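Local structure of DNA polymerase (Pyrobaculum calidifontis, 5MDN) at residues 398-403 with 420-425; 424-429 with 509-514; 561-566 with 601-606. The protein probably catalyses DNA synthesis as a family B polymerase, extending a DNA chain with deoxyribonucleoside triphosphates and releasing diphosphate. All coordinates share one frame; numbering follows the deposited sequence.

In the fold
The three contacts join sequence motifs of family B enzymes; strands 416-420, 556-560 and 563-567 belong to the palm sheet of the polymerase, with motifs A and C. Contacts 1 and 2 share Met424 and Tyr425, at the start of helix 424-431, and their centres are about 8 Å apart. The centre of contact 3 is about 12 Å from that of contact 1, and the two are joined by a hydrogen bond from Thr561 OG1 to Ala403 O. Contacts 2 and 3 are buried, contact 1 only partly. Their chemistry differs: a tyrosine hydroxyl and a serine-aspartate turn in contact 1, proline and methionine between helices in contact 2, and perpendicular aromatic rings beside a lysine in contact 3.

Contact 1: residues 398-403 with 420-425; sequences EPYKGA and DFSSMY
Asp420 OD1 takes two hydrogen bonds from Ser422, the serine that lies near the hydroxyl of Tyr400 across this contact. Ser422 OG reaches Asp420 OD1 at 2.9 Å, using the syn lone pair of the carboxylate oxygen, while the backbone N of Ser422 comes from above the carboxylate plane and closes an Asx turn. The turn belongs to motif A of the family B polymerases, and the opposing YKGA sequence to their YxG(G/A) motif. With both donors on one oxygen, the short aspartate and serine pin the chain as it leaves strand 416-420 for helix 424-431.

The backbones stay well apart, Tyr400 CA and Ser422 CA being 10.6 Å from each other. A tyrosine is long enough to bridge this gap: its CG lies anti to the backbone N (chi1 -151°), which sends the ring toward helix 424-431. The Tyr400 hydroxyl hydrogen-bonds to Asn512 O of helix 495-512, which satisfies its polar end while its oxygen rests against the buried Tyr425. Tyr425 is stacked on Tyr515, and the two tyrosines of the contact meet at a slant. Tyr400 OH lies 3.5 Å from Tyr425 CD2 and 3.6 Å from Tyr425 CE2.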
ATOM      1  N   GLU A 398       9.910  -3.664  -6.016  1.00 76.52           N
ATOM      2  CA  GLU A 398       9.395  -4.744  -6.848  1.00 84.84           C
ATOM      3  C   GLU A 398       8.822  -5.845  -5.945  1.00 88.39           C
ATOM      4  O   GLU A 398       9.567  -6.568  -5.264  1.00 87.42           O
ATOM      5  CB  GLU A 398      10.493  -5.206  -7.796  1.00 88.40           C
ATOM      6  CG  GLU A 398      11.797  -5.503  -7.122  1.00 89.31           C
ATOM      7  CD  GLU A 398      11.878  -6.962  -6.826  1.00 91.72           C
ATOM      8  OE1 GLU A 398      11.369  -7.716  -7.677  1.00 94.55           O
ATOM      9  OE2 GLU A 398      12.412  -7.359  -5.765  1.00 90.11           O
ATOM     10  N   PRO A 399       7.501  -5.939  -5.850  1.00 84.38           N
ATOM     11  CA  PRO A 399       6.883  -6.789  -4.818  1.00 88.80           C
ATOM     12  C   PRO A 399       7.109  -8.288  -4.961  1.00 95.61           C
ATOM     13  O   PRO A 399       6.265  -9.016  -5.497  1.00 90.72           O
ATOM     14  CB  PRO A 399       5.393  -6.432  -4.930  1.00 84.99           C
ATOM     15  CG  PRO A 399       5.373  -5.055  -5.557  1.00 81.24           C
ATOM     16  CD  PRO A 399       6.535  -5.030  -6.494  1.00 81.54           C
ATOM     17  N   TYR A 400       8.293  -8.731  -4.521  1.00 88.45           N
ATOM     18  CA  TYR A 400       8.518 -10.018  -3.865  1.00 93.02           C
ATOM     19  C   TYR A 400       9.051 -11.116  -4.780  1.00 94.81           C
ATOM     20  O   TYR A 400       9.451 -12.159  -4.272  1.00 86.01           O
ATOM     21  CB  TYR A 400       7.230 -10.515  -3.193  1.00 97.57           C
ATOM     22  CG  TYR A 400       7.479 -11.393  -1.985  1.00100.08           C
ATOM     23  CD1 TYR A 400       8.039 -10.855  -0.833  1.00101.06           C
ATOM     24  CD2 TYR A 400       7.165 -12.743  -1.994  1.00 97.12           C
ATOM     25  CE1 TYR A 400       8.270 -11.633   0.285  1.00 95.13           C
ATOM     26  CE2 TYR A 400       7.398 -13.535  -0.882  1.00 94.35           C
ATOM     27  CZ  TYR A 400       7.953 -12.976   0.264  1.00 91.81           C
ATOM     28  OH  TYR A 400       8.199 -13.739   1.396  1.00 87.12           O
ATOM     29  N   LYS A 401       9.093 -10.913  -6.106  1.00112.15           N
ATOM     30  CA  LYS A 401       9.719 -11.889  -7.021  1.00104.91           C
ATOM     31  C   LYS A 401       9.330 -13.360  -6.832  1.00 99.87           C
ATOM     32  O   LYS A 401      10.069 -14.136  -6.212  1.00 99.83           O
ATOM     33  CB  LYS A 401      11.255 -11.814  -7.000  1.00102.18           C
ATOM     34  CG  LYS A 401      11.836 -10.552  -7.600  1.00 99.08           C
ATOM     35  CD  LYS A 401      13.355 -10.488  -7.538  1.00 93.12           C
ATOM     36  CE  LYS A 401      13.865 -10.449  -6.108  1.00 86.71           C
ATOM     37  NZ  LYS A 401      13.378  -9.308  -5.246  1.00 84.62           N
ATOM     38  N   GLY A 402       8.203 -13.769  -7.400  1.00105.47           N
ATOM     39  CA  GLY A 402       7.798 -15.157  -7.298  1.00 98.63           C
ATOM     40  C   GLY A 402       8.470 -16.087  -8.292  1.00 95.84           C
ATOM     41  O   GLY A 402       7.989 -16.270  -9.416  1.00 93.02           O
ATOM     42  N   ALA A 403       9.594 -16.678  -7.880  1.00 99.73           N
ATOM     43  CA  ALA A 403      10.356 -17.603  -8.715  1.00 96.06           C
ATOM     44  C   ALA A 403       9.676 -18.968  -8.750  1.00 96.61           C
ATOM     45  O   ALA A 403       9.509 -19.613  -7.708  1.00 98.09           O
ATOM     46  CB  ALA A 403      11.788 -17.732  -8.196  1.00 94.06           C
ATOM     47  N   ASP A 420       0.988 -21.763   2.830  1.00 57.95           N
ATOM     48  CA  ASP A 420       1.819 -20.570   2.931  1.00 59.80           C
ATOM     49  C   ASP A 420       3.220 -20.958   3.395  1.00 58.80           C
ATOM     50  O   ASP A 420       3.380 -21.572   4.455  1.00 59.35           O
ATOM     51  CB  ASP A 420       1.193 -19.561   3.894  1.00 62.99           C
ATOM     52  CG  ASP A 420       1.810 -18.181   3.776  1.00 66.41           C
ATOM     53  OD1 ASP A 420       2.735 -18.006   2.956  1.00 64.25           O
ATOM     54  OD2 ASP A 420       1.374 -17.272   4.513  1.00 71.89           O
ATOM     55  N   PHE A 421       4.228 -20.600   2.598  1.00 58.89           N
ATOM     56  CA  PHE A 421       5.626 -20.865   2.916  1.00 62.81           C
ATOM     57  C   PHE A 421       6.414 -19.589   3.203  1.00 67.08           C
ATOM     58  O   PHE A 421       7.643 -19.589   3.091  1.00 69.52           O
ATOM     59  CB  PHE A 421       6.288 -21.648   1.781  1.00 62.15           C
ATOM     60  CG  PHE A 421       6.153 -23.138   1.908  1.00 62.48           C
ATOM     61  CD1 PHE A 421       5.020 -23.786   1.447  1.00 63.56           C
ATOM     62  CD2 PHE A 421       7.168 -23.894   2.472  1.00 62.10           C
ATOM     63  CE1 PHE A 421       4.894 -25.156   1.555  1.00 63.04           C
ATOM     64  CE2 PHE A 421       7.047 -25.267   2.582  1.00 62.46           C
ATOM     65  CZ  PHE A 421       5.909 -25.898   2.123  1.00 63.26           C
ATOM     66  N   SER A 422       5.730 -18.494   3.548  1.00 64.01           N
ATOM     67  CA  SER A 422       6.412 -17.209   3.685  1.00 61.60           C
ATOM     68  C   SER A 422       7.344 -17.171   4.892  1.00 56.93           C
ATOM     69  O   SER A 422       8.371 -16.485   4.854  1.00 57.28           O
ATOM     70  CB  SER A 422       5.386 -16.081   3.775  1.00 65.35           C
ATOM     71  OG  SER A 422       4.689 -15.927   2.550  1.00 71.28           O
ATOM     72  N   SER A 423       7.015 -17.894   5.965  1.00 52.64           N
ATOM     73  CA  SER A 423       7.882 -17.929   7.138  1.00 50.92           C
ATOM     74  C   SER A 423       9.183 -18.680   6.891  1.00 50.92           C
ATOM     75  O   SER A 423      10.045 -18.703   7.776  1.00 48.08           O
ATOM     76  CB  SER A 423       7.142 -18.556   8.321  1.00 52.05           C
ATOM     77  OG  SER A 423       5.925 -17.882   8.583  1.00 52.67           O
ATOM     78  N   MET A 424       9.336 -19.298   5.718  1.00 56.37           N
ATOM     79  CA  MET A 424      10.564 -20.016   5.390  1.00 59.38           C
ATOM     80  C   MET A 424      11.773 -19.086   5.344  1.00 59.06           C
ATOM     81  O   MET A 424      12.867 -19.458   5.785  1.00 60.37           O
ATOM     82  CB  MET A 424      10.381 -20.731   4.054  1.00 61.37           C
ATOM     83  CG  MET A 424      11.561 -21.545   3.571  1.00 64.03           C
ATOM     84  SD  MET A 424      11.048 -22.555   2.174  1.00 70.32           S
ATOM     85  CE  MET A 424      10.804 -21.290   0.934  1.00 72.23           C
ATOM     86  N   TYR A 425      11.599 -17.880   4.807  1.00 55.40           N
ATOM     87  CA  TYR A 425      12.716 -16.987   4.519  1.00 59.80           C
ATOM     88  C   TYR A 425      13.386 -16.445   5.780  1.00 61.78           C
ATOM     89  O   TYR A 425      14.623 -16.411   5.839  1.00 66.02           O
ATOM     90  CB  TYR A 425      12.254 -15.842   3.620  1.00 63.32           C
ATOM     91  CG  TYR A 425      11.751 -16.328   2.289  1.00 67.32           C
ATOM     92  CD1 TYR A 425      12.639 -16.738   1.304  1.00 68.61           C
ATOM     93  CD2 TYR A 425      10.391 -16.400   2.023  1.00 69.98           C
ATOM     94  CE1 TYR A 425      12.189 -17.193   0.088  1.00 70.11           C
ATOM     95  CE2 TYR A 425       9.931 -16.854   0.810  1.00 73.95           C
ATOM     96  CZ  TYR A 425      10.835 -17.248  -0.152  1.00 73.45           C
ATOM     97  OH  TYR A 425      10.376 -17.699  -1.360  1.00 76.17           O
TER

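Contact 2: residues 424-429 with 509-514; sequences MYPNIM and VMANAM
Pro426 and Asn512 set their side chains at about a right angle, the proline ring meeting the amide oxygen with its CG-CD side. Pro426 CG is 3.7 Å from Asn512 OD1, and Pro426 CD is 3.9 Å from the same oxygen. No hydrogen bond forms here; the oxygen simply packs against ring carbons, of which CD, bonded to the proline nitrogen, may be slightly polarised. Asn512 turns CG beside its backbone N (chi1 -62°), which brings the amide to the side where helix 424-431 passes.

This joins two signature motifs of family B polymerases, motif A (DFSSMYPNI) and the Kx3NSxYG motif B, which has NA in place of NS here. The backbones come close, Pro426 CA and Asn512 CA being 6.6 Å apart, and the residue types allow it. Proline suits the first turn of a helix, where its lack of an N-H costs no helical bond, and Ala511 is small enough to let Pro426 CG come within 3.6 Å of Ala511 O.

Farther along, the two methionines run slantwise to each other. Met429 is extended at chi2 and bends at chi3, so that its methyl CE lies 4.0 Å from both CB and CG of Met514. Met514 meets it with this root of its chain, then bends at chi2 (70°) and again at chi3, carrying SD and CE away. The flexible thioethers fit a surface shared by several helices: Leu473 of helix 468-486 touches both methionines, Leu476 of that helix lies against Ala511, and Val534 of helix 528-551 packs on Met429.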
ATOM      1  N   MET A 424       9.336 -19.298   5.718  1.00 56.37           N
ATOM      2  CA  MET A 424      10.564 -20.016   5.390  1.00 59.38           C
ATOM      3  C   MET A 424      11.773 -19.086   5.344  1.00 59.06           C
ATOM      4  O   MET A 424      12.867 -19.458   5.785  1.00 60.37           O
ATOM      5  CB  MET A 424      10.381 -20.731   4.054  1.00 61.37           C
ATOM      6  CG  MET A 424      11.561 -21.545   3.571  1.00 64.03           C
ATOM      7  SD  MET A 424      11.048 -22.555   2.174  1.00 70.32           S
ATOM      8  CE  MET A 424      10.804 -21.290   0.934  1.00 72.23           C
ATOM      9  N   TYR A 425      11.599 -17.880   4.807  1.00 55.40           N
ATOM     10  CA  TYR A 425      12.716 -16.987   4.519  1.00 59.80           C
ATOM     11  C   TYR A 425      13.386 -16.445   5.780  1.00 61.78           C
ATOM     12  O   TYR A 425      14.623 -16.411   5.839  1.00 66.02           O
ATOM     13  CB  TYR A 425      12.254 -15.842   3.620  1.00 63.32           C
ATOM     14  CG  TYR A 425      11.751 -16.328   2.289  1.00 67.32           C
ATOM     15  CD1 TYR A 425      12.639 -16.738   1.304  1.00 68.61           C
ATOM     16  CD2 TYR A 425      10.391 -16.400   2.023  1.00 69.98           C
ATOM     17  CE1 TYR A 425      12.189 -17.193   0.088  1.00 70.11           C
ATOM     18  CE2 TYR A 425       9.931 -16.854   0.810  1.00 73.95           C
ATOM     19  CZ  TYR A 425      10.835 -17.248  -0.152  1.00 73.45           C
ATOM     20  OH  TYR A 425      10.376 -17.699  -1.360  1.00 76.17           O
ATOM     21  N   PRO A 426      12.642 -15.996   6.801  1.00 57.75           N
ATOM     22  CA  PRO A 426      13.321 -15.671   8.068  1.00 56.58           C
ATOM     23  C   PRO A 426      14.059 -16.857   8.661  1.00 57.64           C
ATOM     24  O   PRO A 426      15.186 -16.699   9.149  1.00 60.32           O
ATOM     25  CB  PRO A 426      12.172 -15.200   8.970  1.00 56.22           C
ATOM     26  CG  PRO A 426      11.146 -14.693   8.030  1.00 54.77           C
ATOM     27  CD  PRO A 426      11.219 -15.604   6.840  1.00 55.92           C
ATOM     28  N   ASN A 427      13.445 -18.045   8.637  1.00 59.17           N
ATOM     29  CA  ASN A 427      14.111 -19.252   9.120  1.00 58.59           C
ATOM     30  C   ASN A 427      15.444 -19.471   8.414  1.00 54.93           C
ATOM     31  O   ASN A 427      16.473 -19.695   9.062  1.00 53.33           O
ATOM     32  CB  ASN A 427      13.203 -20.466   8.921  1.00 60.50           C
ATOM     33  CG  ASN A 427      12.599 -20.964  10.216  1.00 62.62           C
ATOM     34  OD1 ASN A 427      12.091 -20.182  11.021  1.00 67.74           O
ATOM     35  ND2 ASN A 427      12.660 -22.273  10.430  1.00 62.04           N
ATOM     36  N   ILE A 428      15.436 -19.433   7.079  1.00 61.15           N
ATOM     37  CA  ILE A 428      16.663 -19.625   6.307  1.00 58.74           C
ATOM     38  C   ILE A 428      17.720 -18.604   6.716  1.00 57.75           C
ATOM     39  O   ILE A 428      18.888 -18.945   6.943  1.00 59.04           O
ATOM     40  CB  ILE A 428      16.356 -19.552   4.802  1.00 59.16           C
ATOM     41  CG1 ILE A 428      15.928 -20.925   4.288  1.00 58.64           C
ATOM     42  CG2 ILE A 428      17.564 -19.055   4.022  1.00 60.14           C
ATOM     43  CD1 ILE A 428      15.301 -20.887   2.923  1.00 60.77           C
ATOM     44  N   MET A 429      17.326 -17.331   6.816  1.00 52.39           N
ATOM     45  CA  MET A 429      18.296 -16.278   7.094  1.00 55.46           C
ATOM     46  C   MET A 429      18.795 -16.324   8.535  1.00 55.60           C
ATOM     47  O   MET A 429      19.944 -15.953   8.800  1.00 55.29           O
ATOM     48  CB  MET A 429      17.685 -14.914   6.772  1.00 56.28           C
ATOM     49  CG  MET A 429      17.508 -14.676   5.281  1.00 58.67           C
ATOM     50  SD  MET A 429      16.906 -13.028   4.873  1.00 62.17           S
ATOM     51  CE  MET A 429      15.203 -13.140   5.415  1.00 61.70           C
ATOM     52  N   VAL A 509       4.165 -10.037   9.188  1.00 49.57           N
ATOM     53  CA  VAL A 509       4.235  -9.454   7.850  1.00 48.98           C
ATOM     54  C   VAL A 509       5.562  -8.735   7.640  1.00 50.43           C
ATOM     55  O   VAL A 509       6.171  -8.829   6.567  1.00 49.73           O
ATOM     56  CB  VAL A 509       3.035  -8.517   7.615  1.00 48.27           C
ATOM     57  CG1 VAL A 509       3.143  -7.837   6.256  1.00 50.34           C
ATOM     58  CG2 VAL A 509       1.734  -9.290   7.719  1.00 47.23           C
ATOM     59  N   MET A 510       6.038  -8.018   8.658  1.00 47.58           N
ATOM     60  CA  MET A 510       7.315  -7.324   8.528  1.00 48.68           C
ATOM     61  C   MET A 510       8.477  -8.310   8.452  1.00 48.12           C
ATOM     62  O   MET A 510       9.435  -8.091   7.701  1.00 51.39           O
ATOM     63  CB  MET A 510       7.502  -6.352   9.690  1.00 50.05           C
ATOM     64  CG  MET A 510       6.457  -5.245   9.726  1.00 51.16           C
ATOM     65  SD  MET A 510       6.496  -4.163   8.283  1.00 50.28           S
ATOM     66  CE  MET A 510       8.210  -3.648   8.284  1.00 51.55           C
ATOM     67  N   ALA A 511       8.416  -9.394   9.228  1.00 52.19           N
ATOM     68  CA  ALA A 511       9.444 -10.428   9.148  1.00 51.77           C
ATOM     69  C   ALA A 511       9.457 -11.088   7.773  1.00 53.45           C
ATOM     70  O   ALA A 511      10.520 -11.262   7.165  1.00 54.28           O
ATOM     71  CB  ALA A 511       9.223 -11.467  10.247  1.00 51.11           C
ATOM     72  N   ASN A 512       8.281 -11.470   7.267  1.00 52.19           N
ATOM     73  CA  ASN A 512       8.205 -12.139   5.973  1.00 53.68           C
ATOM     74  C   ASN A 512       8.450 -11.190   4.804  1.00 56.06           C
ATOM     75  O   ASN A 512       8.710 -11.656   3.690  1.00 62.40           O
ATOM     76  CB  ASN A 512       6.844 -12.817   5.813  1.00 52.11           C
ATOM     77  CG  ASN A 512       6.608 -13.898   6.848  1.00 50.30           C
ATOM     78  OD1 ASN A 512       7.547 -14.376   7.487  1.00 48.97           O
ATOM     79  ND2 ASN A 512       5.352 -14.297   7.016  1.00 50.09           N
ATOM     80  N   ALA A 513       8.368  -9.879   5.027  1.00 53.36           N
ATOM     81  CA  ALA A 513       8.657  -8.915   3.973  1.00 52.41           C
ATOM     82  C   ALA A 513      10.149  -8.742   3.717  1.00 52.54           C
ATOM     83  O   ALA A 513      10.521  -8.163   2.691  1.00 52.55           O
ATOM     84  CB  ALA A 513       8.037  -7.560   4.315  1.00 51.88           C
ATOM     85  N   MET A 514      10.999  -9.202   4.640  1.00 50.40           N
ATOM     86  CA  MET A 514      12.445  -9.030   4.508  1.00 53.57           C
ATOM     87  C   MET A 514      12.964  -9.567   3.177  1.00 56.11           C
ATOM     88  O   MET A 514      13.759  -8.908   2.496  1.00 57.54           O
ATOM     89  CB  MET A 514      13.155  -9.720   5.673  1.00 54.35           C
ATOM     90  CG  MET A 514      14.582  -9.255   5.902  1.00 53.47           C
ATOM     91  SD  MET A 514      14.651  -7.576   6.553  1.00 54.67           S
ATOM     92  CE  MET A 514      13.615  -7.744   8.004  1.00 55.76           C
TER

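Contact 3: residues 561-566 with 601-606; sequences TDSLFV and AKKRYA
Strand 563-567 and the segment leading into strand 605-609 belong to different sheets and exchange no backbone hydrogen bonds, Ser563 CA and Lys603 CA being 10.5 Å apart, with Lys603 at the centre of an inverse gamma turn. Side chains therefore span the gap. The first segment carries the end of motif C (YGDTDS) of family B polymerases, and the second their KKRY motif.

Phe565 and Tyr605 reach toward each other from opposite directions and form a T-shaped pair. The edge of Phe565 points at the face of Tyr605, with the planes at 88° and the centroids 5.2 Å apart. Phe565 CE2 lies 3.7 Å above the Tyr605 ring, displaced toward its rim, and Phe565 CZ is 3.6 Å from Tyr605 OH. Flat, stiff rings suit such a wide gap, since each covers several ångströms with few rotatable bonds.

Lys603 comes in at about a right angle to Phe565. Its chain is extended until chi4 (68°), where the bend brings NZ to the edge of Phe565, 3.3 Å from Phe565 CZ. Because the ammonium group lies near the ring plane, this is no cation-pi contact. Asp562 OD1 is 5.8 Å from Lys603 NZ, too far for a salt bridge, but Asp560 of strand 556-560 touches the lysine side chain, and the two acidic residues may together attract its positive charge.

Around this group, Tyr558 of strand 556-560 makes another edge-to-face pair with Phe565, Val416 and Val418 of strand 416-420 pack against that phenylalanine, and Phe598 of strand 595-598 and Val617 of strand 614-617 touch Tyr605.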
ATOM      1  N   THR A 561       8.392 -20.295  -4.964  1.00 83.87           N
ATOM      2  CA  THR A 561       9.255 -20.050  -3.813  1.00 86.44           C
ATOM      3  C   THR A 561       8.474 -19.744  -2.537  1.00 80.31           C
ATOM      4  O   THR A 561       8.924 -20.100  -1.441  1.00 76.40           O
ATOM      5  CB  THR A 561      10.225 -18.910  -4.130  1.00 91.79           C
ATOM      6  OG1 THR A 561       9.997 -18.445  -5.467  1.00 93.56           O
ATOM      7  CG2 THR A 561      11.664 -19.388  -3.994  1.00 91.27           C
ATOM      8  N   ASP A 562       7.316 -19.088  -2.641  1.00 84.58           N
ATOM      9  CA  ASP A 562       6.589 -18.656  -1.453  1.00 81.95           C
ATOM     10  C   ASP A 562       5.372 -19.515  -1.108  1.00 73.87           C
ATOM     11  O   ASP A 562       4.839 -19.378   0.001  1.00 68.55           O
ATOM     12  CB  ASP A 562       6.182 -17.176  -1.590  1.00 84.86           C
ATOM     13  CG  ASP A 562       5.231 -16.926  -2.746  1.00 90.55           C
ATOM     14  OD1 ASP A 562       5.020 -17.857  -3.550  1.00 94.36           O
ATOM     15  OD2 ASP A 562       4.697 -15.793  -2.850  1.00 93.04           O
ATOM     16  N   SER A 563       4.906 -20.376  -2.011  1.00 74.31           N
ATOM     17  CA  SER A 563       3.760 -21.228  -1.705  1.00 73.43           C
ATOM     18  C   SER A 563       3.726 -22.412  -2.663  1.00 70.14           C
ATOM     19  O   SER A 563       4.397 -22.419  -3.698  1.00 64.86           O
ATOM     20  CB  SER A 563       2.442 -20.446  -1.783  1.00 75.99           C
ATOM     21  OG  SER A 563       2.213 -19.967  -3.094  1.00 75.91           O
ATOM     22  N   LEU A 564       2.959 -23.433  -2.288  1.00 67.51           N
ATOM     23  CA  LEU A 564       2.629 -24.509  -3.214  1.00 66.85           C
ATOM     24  C   LEU A 564       1.170 -24.910  -3.043  1.00 64.08           C
ATOM     25  O   LEU A 564       0.640 -24.902  -1.928  1.00 61.39           O
ATOM     26  CB  LEU A 564       3.563 -25.727  -3.048  1.00 63.46           C
ATOM     27  CG  LEU A 564       3.947 -26.373  -1.712  1.00 64.49           C
ATOM     28  CD1 LEU A 564       2.774 -27.035  -1.008  1.00 64.26           C
ATOM     29  CD2 LEU A 564       5.058 -27.385  -1.945  1.00 63.67           C
ATOM     30  N   PHE A 565       0.526 -25.243  -4.157  1.00 65.32           N
ATOM     31  CA  PHE A 565      -0.879 -25.632  -4.173  1.00 65.32           C
ATOM     32  C   PHE A 565      -0.958 -27.152  -4.184  1.00 65.48           C
ATOM     33  O   PHE A 565      -0.277 -27.805  -4.980  1.00 61.47           O
ATOM     34  CB  PHE A 565      -1.607 -25.063  -5.396  1.00 63.38           C
ATOM     35  CG  PHE A 565      -1.720 -23.550  -5.424  1.00 62.86           C
ATOM     36  CD1 PHE A 565      -0.774 -22.735  -4.819  1.00 63.81           C
ATOM     37  CD2 PHE A 565      -2.779 -22.949  -6.085  1.00 63.01           C
ATOM     38  CE1 PHE A 565      -0.887 -21.358  -4.862  1.00 63.29           C
ATOM     39  CE2 PHE A 565      -2.898 -21.572  -6.130  1.00 62.25           C
ATOM     40  CZ  PHE A 565      -1.951 -20.777  -5.519  1.00 62.00           C
ATOM     41  N   VAL A 566      -1.791 -27.715  -3.307  1.00 61.63           N
ATOM     42  CA  VAL A 566      -1.941 -29.161  -3.200  1.00 61.82           C
ATOM     43  C   VAL A 566      -3.422 -29.514  -3.152  1.00 64.17           C
ATOM     44  O   VAL A 566      -4.275 -28.690  -2.814  1.00 69.94           O
ATOM     45  CB  VAL A 566      -1.216 -29.745  -1.965  1.00 58.86           C
ATOM     46  CG1 VAL A 566       0.280 -29.479  -2.046  1.00 56.53           C
ATOM     47  CG2 VAL A 566      -1.795 -29.165  -0.681  1.00 59.51           C
ATOM     48  N   ALA A 601       0.786 -21.246 -17.722  1.00 83.69           N
ATOM     49  CA  ALA A 601       1.747 -21.983 -16.903  1.00 85.84           C
ATOM     50  C   ALA A 601       2.518 -21.068 -15.961  1.00 87.31           C
ATOM     51  O   ALA A 601       3.732 -21.206 -15.795  1.00 86.01           O
ATOM     52  CB  ALA A 601       2.699 -22.757 -17.807  1.00 85.08           C
ATOM     53  N   LYS A 602       1.824 -20.123 -15.327  1.00 86.02           N
ATOM     54  CA  LYS A 602       2.415 -19.219 -14.347  1.00 87.27           C
ATOM     55  C   LYS A 602       1.487 -19.147 -13.142  1.00 87.50           C
ATOM     56  O   LYS A 602       0.596 -19.990 -12.992  1.00 90.10           O
ATOM     57  CB  LYS A 602       2.653 -17.833 -14.962  1.00 87.65           C
ATOM     58  CG  LYS A 602       2.184 -17.732 -16.409  1.00 89.06           C
ATOM     59  CD  LYS A 602       2.269 -16.325 -16.976  1.00 87.00           C
ATOM     60  CE  LYS A 602       3.565 -16.085 -17.738  1.00 86.24           C
ATOM     61  NZ  LYS A 602       3.646 -14.673 -18.227  1.00 86.52           N
ATOM     62  N   LYS A 603       1.689 -18.161 -12.270  1.00 84.38           N
ATOM     63  CA  LYS A 603       0.735 -17.899 -11.192  1.00 82.10           C
ATOM     64  C   LYS A 603      -0.350 -16.936 -11.680  1.00 78.91           C
ATOM     65  O   LYS A 603      -0.536 -15.827 -11.181  1.00 77.67           O
ATOM     66  CB  LYS A 603       1.446 -17.370  -9.952  1.00 81.43           C
ATOM     67  CG  LYS A 603       0.542 -17.313  -8.718  1.00 80.01           C
ATOM     68  CD  LYS A 603       1.252 -16.819  -7.471  1.00 81.74           C
ATOM     69  CE  LYS A 603       0.269 -16.661  -6.316  1.00 82.57           C
ATOM     70  NZ  LYS A 603      -0.281 -17.960  -5.827  1.00 84.43           N
ATOM     71  N   ARG A 604      -1.070 -17.394 -12.697  1.00 75.79           N
ATOM     72  CA  ARG A 604      -2.222 -16.691 -13.254  1.00 74.43           C
ATOM     73  C   ARG A 604      -3.416 -17.625 -13.095  1.00 64.79           C
ATOM     74  O   ARG A 604      -3.546 -18.603 -13.838  1.00 66.41           O
ATOM     75  CB  ARG A 604      -1.987 -16.315 -14.714  1.00 80.85           C
ATOM     76  CG  ARG A 604      -3.191 -15.679 -15.373  1.00 89.22           C
ATOM     77  CD  ARG A 604      -3.545 -14.399 -14.652  1.00 95.67           C
ATOM     78  NE  ARG A 604      -4.629 -13.649 -15.280  1.00 98.40           N
ATOM     79  CZ  ARG A 604      -5.904 -13.736 -14.911  1.00 96.99           C
ATOM     80  NH1 ARG A 604      -6.261 -14.538 -13.916  1.00 94.44           N
ATOM     81  NH2 ARG A 604      -6.825 -13.016 -15.536  1.00 96.94           N
ATOM     82  N   TYR A 605      -4.284 -17.331 -12.129  1.00 73.36           N
ATOM     83  CA  TYR A 605      -5.374 -18.242 -11.828  1.00 65.11           C
ATOM     84  C   TYR A 605      -6.531 -17.483 -11.200  1.00 61.88           C
ATOM     85  O   TYR A 605      -6.377 -16.367 -10.695  1.00 59.77           O
ATOM     86  CB  TYR A 605      -4.921 -19.375 -10.892  1.00 60.68           C
ATOM     87  CG  TYR A 605      -4.615 -18.929  -9.478  1.00 58.01           C
ATOM     88  CD1 TYR A 605      -3.363 -18.436  -9.141  1.00 56.19           C
ATOM     89  CD2 TYR A 605      -5.579 -19.012  -8.480  1.00 57.90           C
ATOM     90  CE1 TYR A 605      -3.080 -18.030  -7.852  1.00 56.67           C
ATOM     91  CE2 TYR A 605      -5.306 -18.607  -7.187  1.00 57.22           C
ATOM     92  CZ  TYR A 605      -4.055 -18.117  -6.878  1.00 57.06           C
ATOM     93  OH  TYR A 605      -3.779 -17.713  -5.590  1.00 56.09           O
ATOM     94  N   ALA A 606      -7.699 -18.115 -11.247  1.00 58.18           N
ATOM     95  CA  ALA A 606      -8.865 -17.704 -10.485  1.00 57.27           C
ATOM     96  C   ALA A 606      -9.261 -18.836  -9.549  1.00 57.30           C
ATOM     97  O   ALA A 606      -9.051 -20.014  -9.856  1.00 57.59           O
ATOM     98  CB  ALA A 606     -10.033 -17.343 -11.403  1.00 57.94           C
TER